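Local atomic coordinates of endoglucanase (Uncultured bacterium, PDB entry 3X17), a protein that hydrolyses internal beta-1,4-glucosidic bonds of cellulose as a glycoside hydrolase family 9 endoglucanase, with an Ig-like domain ahead of its (alpha/alpha)6-barrel. Residues 97-102 against 108-113; 31-36 against 51-56. One frame throughout, in Å; residues are numbered along the deposited sequence.

Interaction 1. Residues 97-102 against 108-113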
ATOM      1  N   TYR A  97      17.096 -19.086 -11.332  1.00 41.59           N
ATOM      2  CA  TYR A  97      17.494 -18.766 -12.694  1.00 41.50           C
ATOM      3  C   TYR A  97      18.181 -17.400 -12.830  1.00 41.29           C
ATOM      4  O   TYR A  97      18.086 -16.542 -11.943  1.00 41.17           O
ATOM      5  CB  TYR A  97      16.282 -18.816 -13.637  1.00 40.62           C
ATOM      6  CG  TYR A  97      15.548 -20.145 -13.656  1.00 41.69           C
ATOM      7  CD1 TYR A  97      15.885 -21.147 -14.565  1.00 42.85           C
ATOM      8  CD2 TYR A  97      14.464 -20.364 -12.823  1.00 43.43           C
ATOM      9  CE1 TYR A  97      15.188 -22.349 -14.600  1.00 42.25           C
ATOM     10  CE2 TYR A  97      13.768 -21.550 -12.846  1.00 45.97           C
ATOM     11  CZ  TYR A  97      14.116 -22.532 -13.753  1.00 44.93           C
ATOM     12  OH  TYR A  97      13.393 -23.701 -13.765  1.00 37.56           O
ATOM     13  N   VAL A  98      18.770 -17.176 -13.998  1.00 38.33           N
ATOM     14  CA  VAL A  98      19.280 -15.882 -14.392  1.00 39.09           C
ATOM     15  C   VAL A  98      18.859 -15.580 -15.825  1.00 40.46           C
ATOM     16  O   VAL A  98      18.772 -16.482 -16.662  1.00 41.01           O
ATOM     17  CB  VAL A  98      20.804 -15.860 -14.278  1.00 39.24           C
ATOM     18  CG1 VAL A  98      21.384 -14.729 -15.088  1.00 42.70           C
ATOM     19  CG2 VAL A  98      21.216 -15.757 -12.797  1.00 39.14           C
ATOM     20  N   ALA A  99      18.551 -14.318 -16.103  1.00 41.57           N
ATOM     21  CA  ALA A  99      18.299 -13.880 -17.470  1.00 41.91           C
ATOM     22  C   ALA A  99      19.564 -13.255 -18.051  1.00 42.50           C
ATOM     23  O   ALA A  99      20.234 -12.436 -17.396  1.00 42.88           O
ATOM     24  CB  ALA A  99      17.133 -12.876 -17.520  1.00 39.97           C
ATOM     25  N   GLN A 100      19.864 -13.621 -19.298  1.00 44.48           N
ATOM     26  CA  GLN A 100      21.178 -13.391 -19.895  1.00 45.98           C
ATOM     27  C   GLN A 100      20.960 -12.972 -21.325  1.00 46.06           C
ATOM     28  O   GLN A 100      20.477 -13.764 -22.126  1.00 48.85           O
ATOM     29  CB  GLN A 100      21.981 -14.697 -19.869  1.00 46.19           C
ATOM     30  CG  GLN A 100      23.343 -14.623 -20.550  1.00 51.16           C
ATOM     31  CD  GLN A 100      24.323 -13.766 -19.776  1.00 58.72           C
ATOM     32  OE1 GLN A 100      24.795 -12.739 -20.265  1.00 57.64           O
ATOM     33  NE2 GLN A 100      24.613 -14.174 -18.544  1.00 62.67           N
ATOM     34  N   VAL A 101      21.278 -11.733 -21.664  1.00 46.21           N
ATOM     35  CA  VAL A 101      21.223 -11.338 -23.069  1.00 45.98           C
ATOM     36  C   VAL A 101      22.532 -11.728 -23.761  1.00 47.50           C
ATOM     37  O   VAL A 101      23.611 -11.518 -23.193  1.00 48.91           O
ATOM     38  CB  VAL A 101      20.933  -9.840 -23.223  1.00 46.23           C
ATOM     39  CG1 VAL A 101      21.194  -9.363 -24.670  1.00 44.34           C
ATOM     40  CG2 VAL A 101      19.497  -9.556 -22.823  1.00 45.70           C
ATOM     41  N   VAL A 102      22.434 -12.424 -24.898  1.00 46.34           N
ATOM     42  CA  VAL A 102      23.620 -12.948 -25.580  1.00 46.36           C
ATOM     43  C   VAL A 102      24.494 -11.776 -26.013  1.00 45.32           C
ATOM     44  O   VAL A 102      24.014 -10.835 -26.652  1.00 44.51           O
ATOM     45  CB  VAL A 102      23.254 -13.860 -26.814  1.00 48.35           C
ATOM     46  CG1 VAL A 102      24.520 -14.296 -27.586  1.00 48.62           C
ATOM     47  CG2 VAL A 102      22.466 -15.105 -26.371  1.00 48.90           C
ATOM     48  N   PRO A 108      20.133 -10.252 -12.058  1.00 43.46           N
ATOM     49  CA  PRO A 108      20.265 -10.991 -10.817  1.00 43.12           C
ATOM     50  C   PRO A 108      19.463 -12.292 -10.859  1.00 43.53           C
ATOM     51  O   PRO A 108      18.602 -12.478 -11.736  1.00 43.32           O
ATOM     52  CB  PRO A 108      19.667 -10.039  -9.770  1.00 43.55           C
ATOM     53  CG  PRO A 108      19.268  -8.762 -10.526  1.00 43.24           C
ATOM     54  CD  PRO A 108      19.925  -8.810 -11.841  1.00 42.87           C
ATOM     55  N   GLU A 109      19.711 -13.152  -9.883  1.00 41.73           N
ATOM     56  CA  GLU A 109      19.002 -14.414  -9.770  1.00 44.53           C
ATOM     57  C   GLU A 109      17.585 -14.197  -9.306  1.00 44.03           C
ATOM     58  O   GLU A 109      17.357 -13.466  -8.336  1.00 45.02           O
ATOM     59  CB  GLU A 109      19.670 -15.294  -8.719  1.00 44.96           C
ATOM     60  CG  GLU A 109      20.521 -16.372  -9.282  1.00 49.74           C
ATOM     61  CD  GLU A 109      21.222 -17.146  -8.199  1.00 55.80           C
ATOM     62  OE1 GLU A 109      20.535 -17.902  -7.487  1.00 60.41           O
ATOM     63  OE2 GLU A 109      22.446 -16.980  -8.041  1.00 57.39           O
ATOM     64  N   PHE A 110      16.681 -15.023  -9.822  1.00 40.69           N
ATOM     65  CA  PHE A 110      15.290 -14.967  -9.413  1.00 39.95           C
ATOM     66  C   PHE A 110      14.721 -16.380  -9.397  1.00 40.26           C
ATOM     67  O   PHE A 110      15.303 -17.294  -9.964  1.00 39.41           O
ATOM     68  CB  PHE A 110      14.487 -14.078 -10.370  1.00 38.97           C
ATOM     69  CG  PHE A 110      14.465 -14.582 -11.786  1.00 41.68           C
ATOM     70  CD1 PHE A 110      13.502 -15.503 -12.197  1.00 36.80           C
ATOM     71  CD2 PHE A 110      15.453 -14.185 -12.696  1.00 37.68           C
ATOM     72  CE1 PHE A 110      13.480 -15.979 -13.511  1.00 41.03           C
ATOM     73  CE2 PHE A 110      15.424 -14.641 -14.029  1.00 39.87           C
ATOM     74  CZ  PHE A 110      14.442 -15.532 -14.433  1.00 36.62           C
ATOM     75  N   ALA A 111      13.607 -16.569  -8.713  1.00 39.23           N
ATOM     76  CA  ALA A 111      13.012 -17.900  -8.614  1.00 41.62           C
ATOM     77  C   ALA A 111      11.786 -18.039  -9.505  1.00 40.28           C
ATOM     78  O   ALA A 111      11.084 -17.068  -9.757  1.00 42.53           O
ATOM     79  CB  ALA A 111      12.650 -18.238  -7.135  1.00 40.82           C
ATOM     80  N   ILE A 112      11.532 -19.251  -9.978  1.00 40.84           N
ATOM     81  CA  ILE A 112      10.190 -19.604 -10.417  1.00 41.47           C
ATOM     82  C   ILE A 112       9.596 -20.575  -9.418  1.00 41.38           C
ATOM     83  O   ILE A 112      10.272 -21.488  -8.968  1.00 41.89           O
ATOM     84  CB  ILE A 112      10.171 -20.181 -11.846  1.00 42.32           C
ATOM     85  CG1 ILE A 112      10.531 -19.076 -12.840  1.00 45.93           C
ATOM     86  CG2 ILE A 112       8.798 -20.727 -12.172  1.00 38.73           C
ATOM     87  CD1 ILE A 112      11.385 -19.522 -13.998  1.00 51.39           C
ATOM     88  N   GLY A 113       8.390 -20.275  -8.953  1.00 40.75           N
ATOM     89  CA  GLY A 113       7.855 -20.885  -7.744  1.00 42.08           C
ATOM     90  C   GLY A 113       6.720 -20.021  -7.209  1.00 42.74           C
ATOM     91  O   GLY A 113       6.345 -19.034  -7.842  1.00 42.36           O
TER

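Interaction 2. Residues 31-36 against 51-56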
ATOM      1  N   LYS A  31       5.654 -13.736 -17.812  1.00 40.12           N
ATOM      2  CA  LYS A  31       6.975 -13.524 -17.208  1.00 41.55           C
ATOM      3  C   LYS A  31       7.819 -12.610 -18.085  1.00 43.00           C
ATOM      4  O   LYS A  31       8.308 -13.034 -19.138  1.00 45.42           O
ATOM      5  CB  LYS A  31       7.689 -14.859 -16.954  1.00 41.81           C
ATOM      6  CG  LYS A  31       6.826 -15.945 -16.276  1.00 37.53           C
ATOM      7  CD  LYS A  31       7.627 -17.251 -16.089  1.00 40.24           C
ATOM      8  CE  LYS A  31       6.784 -18.360 -15.408  1.00 41.11           C
ATOM      9  NZ  LYS A  31       5.466 -18.649 -16.083  1.00 28.78           N
ATOM     10  N   GLN A  32       7.884 -11.329 -17.729  1.00 42.35           N
ATOM     11  CA  GLN A  32       8.568 -10.333 -18.564  1.00 41.00           C
ATOM     12  C   GLN A  32      10.051 -10.193 -18.208  1.00 41.28           C
ATOM     13  O   GLN A  32      10.440 -10.379 -17.054  1.00 41.11           O
ATOM     14  CB  GLN A  32       7.873  -8.976 -18.457  1.00 42.52           C
ATOM     15  CG  GLN A  32       7.807  -8.405 -17.019  1.00 40.31           C
ATOM     16  CD  GLN A  32       7.097  -7.051 -16.972  1.00 46.60           C
ATOM     17  OE1 GLN A  32       7.357  -6.174 -17.807  1.00 40.54           O
ATOM     18  NE2 GLN A  32       6.210  -6.867 -15.980  1.00 39.71           N
ATOM     19  N   ALA A  33      10.875  -9.880 -19.206  1.00 39.44           N
ATOM     20  CA  ALA A  33      12.195  -9.311 -18.960  1.00 41.24           C
ATOM     21  C   ALA A  33      12.407  -8.151 -19.920  1.00 41.50           C
ATOM     22  O   ALA A  33      11.898  -8.145 -21.049  1.00 40.40           O
ATOM     23  CB  ALA A  33      13.305 -10.371 -19.144  1.00 42.06           C
ATOM     24  N   VAL A  34      13.019  -7.098 -19.421  1.00 40.97           N
ATOM     25  CA  VAL A  34      13.029  -5.856 -20.161  1.00 39.52           C
ATOM     26  C   VAL A  34      14.479  -5.486 -20.314  1.00 41.22           C
ATOM     27  O   VAL A  34      15.226  -5.469 -19.332  1.00 39.69           O
ATOM     28  CB  VAL A  34      12.243  -4.744 -19.444  1.00 38.80           C
ATOM     29  CG1 VAL A  34      12.465  -3.390 -20.103  1.00 40.11           C
ATOM     30  CG2 VAL A  34      10.758  -5.079 -19.405  1.00 41.10           C
ATOM     31  N   LEU A  35      14.889  -5.324 -21.571  1.00 41.32           N
ATOM     32  CA  LEU A  35      16.219  -4.855 -21.913  1.00 40.84           C
ATOM     33  C   LEU A  35      16.157  -3.344 -22.109  1.00 40.87           C
ATOM     34  O   LEU A  35      15.494  -2.858 -23.013  1.00 38.56           O
ATOM     35  CB  LEU A  35      16.689  -5.520 -23.216  1.00 41.15           C
ATOM     36  CG  LEU A  35      18.050  -5.007 -23.728  1.00 44.54           C
ATOM     37  CD1 LEU A  35      19.173  -5.478 -22.797  1.00 40.91           C
ATOM     38  CD2 LEU A  35      18.316  -5.477 -25.168  1.00 44.66           C
ATOM     39  N   ALA A  36      16.795  -2.596 -21.223  1.00 41.85           N
ATOM     40  CA  ALA A  36      16.774  -1.147 -21.353  1.00 45.01           C
ATOM     41  C   ALA A  36      18.142  -0.687 -21.799  1.00 45.58           C
ATOM     42  O   ALA A  36      19.131  -0.981 -21.144  1.00 44.69           O
ATOM     43  CB  ALA A  36      16.381  -0.480 -20.033  1.00 43.52           C
ATOM     44  N   PRO A  51      18.000  -8.463 -30.192  1.00 46.61           N
ATOM     45  CA  PRO A  51      18.683  -9.043 -29.047  1.00 44.93           C
ATOM     46  C   PRO A  51      18.155 -10.430 -28.768  1.00 42.45           C
ATOM     47  O   PRO A  51      16.962 -10.660 -28.898  1.00 40.50           O
ATOM     48  CB  PRO A  51      18.291  -8.108 -27.900  1.00 45.24           C
ATOM     49  CG  PRO A  51      17.940  -6.831 -28.568  1.00 47.77           C
ATOM     50  CD  PRO A  51      17.292  -7.223 -29.851  1.00 46.71           C
ATOM     51  N   THR A  52      19.036 -11.359 -28.417  1.00 42.49           N
ATOM     52  CA  THR A  52      18.585 -12.676 -27.966  1.00 44.47           C
ATOM     53  C   THR A  52      18.698 -12.841 -26.453  1.00 42.38           C
ATOM     54  O   THR A  52      19.747 -12.582 -25.868  1.00 41.48           O
ATOM     55  CB  THR A  52      19.338 -13.817 -28.675  1.00 46.11           C
ATOM     56  OG1 THR A  52      18.996 -13.806 -30.063  1.00 50.53           O
ATOM     57  CG2 THR A  52      18.961 -15.162 -28.090  1.00 45.85           C
ATOM     58  N   LEU A  53      17.615 -13.292 -25.832  1.00 41.70           N
ATOM     59  CA  LEU A  53      17.637 -13.589 -24.396  1.00 40.96           C
ATOM     60  C   LEU A  53      17.678 -15.079 -24.120  1.00 40.71           C
ATOM     61  O   LEU A  53      16.918 -15.857 -24.711  1.00 40.80           O
ATOM     62  CB  LEU A  53      16.425 -12.972 -23.703  1.00 39.94           C
ATOM     63  CG  LEU A  53      16.261 -13.211 -22.191  1.00 39.71           C
ATOM     64  CD1 LEU A  53      17.221 -12.329 -21.385  1.00 42.99           C
ATOM     65  CD2 LEU A  53      14.833 -12.884 -21.797  1.00 40.84           C
ATOM     66  N   GLN A  54      18.516 -15.468 -23.172  1.00 39.08           N
ATOM     67  CA  GLN A  54      18.418 -16.781 -22.593  1.00 40.47           C
ATOM     68  C   GLN A  54      18.007 -16.673 -21.128  1.00 41.88           C
ATOM     69  O   GLN A  54      18.325 -15.689 -20.458  1.00 40.71           O
ATOM     70  CB  GLN A  54      19.753 -17.520 -22.715  1.00 40.25           C
ATOM     71  CG  GLN A  54      20.341 -17.497 -24.104  1.00 41.41           C
ATOM     72  CD  GLN A  54      21.752 -18.045 -24.118  1.00 45.15           C
ATOM     73  OE1 GLN A  54      22.580 -17.662 -23.295  1.00 46.08           O
ATOM     74  NE2 GLN A  54      22.020 -18.975 -25.029  1.00 42.69           N
ATOM     75  N   ILE A  55      17.263 -17.667 -20.655  1.00 41.54           N
ATOM     76  CA  ILE A  55      17.141 -17.918 -19.230  1.00 42.72           C
ATOM     77  C   ILE A  55      17.973 -19.139 -18.910  1.00 45.48           C
ATOM     78  O   ILE A  55      17.923 -20.135 -19.623  1.00 47.61           O
ATOM     79  CB  ILE A  55      15.701 -18.230 -18.805  1.00 43.27           C
ATOM     80  CG1 ILE A  55      14.704 -17.140 -19.246  1.00 41.31           C
ATOM     81  CG2 ILE A  55      15.650 -18.663 -17.322  1.00 40.37           C
ATOM     82  CD1 ILE A  55      15.114 -15.704 -18.952  1.00 43.11           C
ATOM     83  N   VAL A  56      18.660 -19.092 -17.781  1.00 47.89           N
ATOM     84  CA  VAL A  56      19.741 -20.020 -17.499  1.00 49.87           C
ATOM     85  C   VAL A  56      19.618 -20.508 -16.043  1.00 50.66           C
ATOM     86  O   VAL A  56      19.401 -19.711 -15.142  1.00 49.40           O
ATOM     87  CB  VAL A  56      21.084 -19.298 -17.691  1.00 48.38           C
ATOM     88  CG1 VAL A  56      22.186 -20.115 -17.137  1.00 50.06           C
ATOM     89  CG2 VAL A  56      21.322 -19.003 -19.168  1.00 49.63           C
TER

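Interaction 1. Residues 97-102 against 108-113
Y97 and F110 form a single antiparallel hydrogen-bonded pair; backbone pairing between the two segments is confined to this one bridge, and side-chain packing continues the contact. Y97 N donates to F110 O at 2.9 Å, while F110 N returns a bond of 3.0 Å to Y97 O. The same Y97 O also receives a CA-H...O contact from E109 CA at 3.2 Å.

Both aromatic side chains lie on one face of the sheet. The F110 ring is carried back across the opposite strand because its CG sits between the backbone N and the carbonyl carbon (chi1 62°), and this places one face against Y97: CB of Y97 stands 4.2 Å from the centroid of the F110 ring in a CH-pi contact, and Y97 O also lies over a face of that ring. A99 N lies at the edge of the F110 ring, 3.8 Å from F110 CE2, with A99 CB a little farther off. The Y97 ring meets I112 instead, whose CD1 comes to 3.3 Å from Y97 CE2, the two side chains crossing at about a right angle. On V98, CG2 packs against E109 CG at 3.6 Å.

Second-shell partners help hold three of these groups. Y97 OH is bonded to A93 O, the E109 carboxylate pairs with R96 through a salt bridge, and Y25 meets F110 edge-to-face. With an angle of 115° between them, strands 97-101 and 110-112 diverge quickly, and S107 takes over the backbone partnership of A99. Strand 95-101 is flanked by strand 52-57 on its other side; strand 110-112 pairs in parallel with strand 24-25, and the chain then runs on into helix 115-130.

Interaction 2. Residues 31-36 against 51-56
L35 and L53 both hold CG anti to the backbone N (chi1 176° and 178°), a torsion that makes the two leucines project from their strands, and in each it is CD2 that makes the contact between strand 32-36 and the segment 51-56, which share no backbone bond. L35 CD2 lies against the ring of P51, 3.7 Å from P51 CG and 3.8 Å from P51 CB; the leucine side chain is set obliquely to the proline. Two residues farther on in 51-56, and two back in 31-36, L53 CD2 meets the methyl of A33, with 4.0 Å between L53 CD2 and A33 CB.

The two segments meet through apolar side chains, consistent with packing across the interior of an Ig-like beta sandwich. The nearest CA atoms, those of L35 and P51, are still 8.6 Å apart, and A33 and L53 keep a similar CA separation of 8.8 Å. A33 is too short to bridge such a gap by itself, and it is the longer L53 that spans most of the distance; in the other pair L35 does the reaching toward the compact proline. All four residues are buried, and each directs its CB toward the opposing segment. The contact is therefore a small part of the hydrophobic core of the Ig-like domain.

The surrounding strands complete that core. M69 of strand 63-74 packs on L35, Y84 and A86 of strand 82-87 touch P51 and L53, and A99 and V101 of strand 95-101 lie against L53 as well. Strand 32-37 is hydrogen-bonded between strands 17-19 and 82-87, whereas strand 52-57 runs between strands 63-74 and 95-101.

Interactions 1 and 2 lie in the N-terminal Ig-like domain, their centres about 9 Å apart and on the same side of the chain's centre. Along the chain they come in series, 31-36 with 51-56 first and the 97-102/108-113 hairpin afterwards. Strands 52-57 and 95-101 are neighbours in one sheet and join the two contacts directly: Q100 O to Q54 N and V98 O to V56 N, each at 2.8 Å, are probable backbone hydrogen bonds. Both contacts contribute to the same interior, where L53 lies against A99; interaction 1 also leads the chain on toward helix 115-130 of the family 9 region.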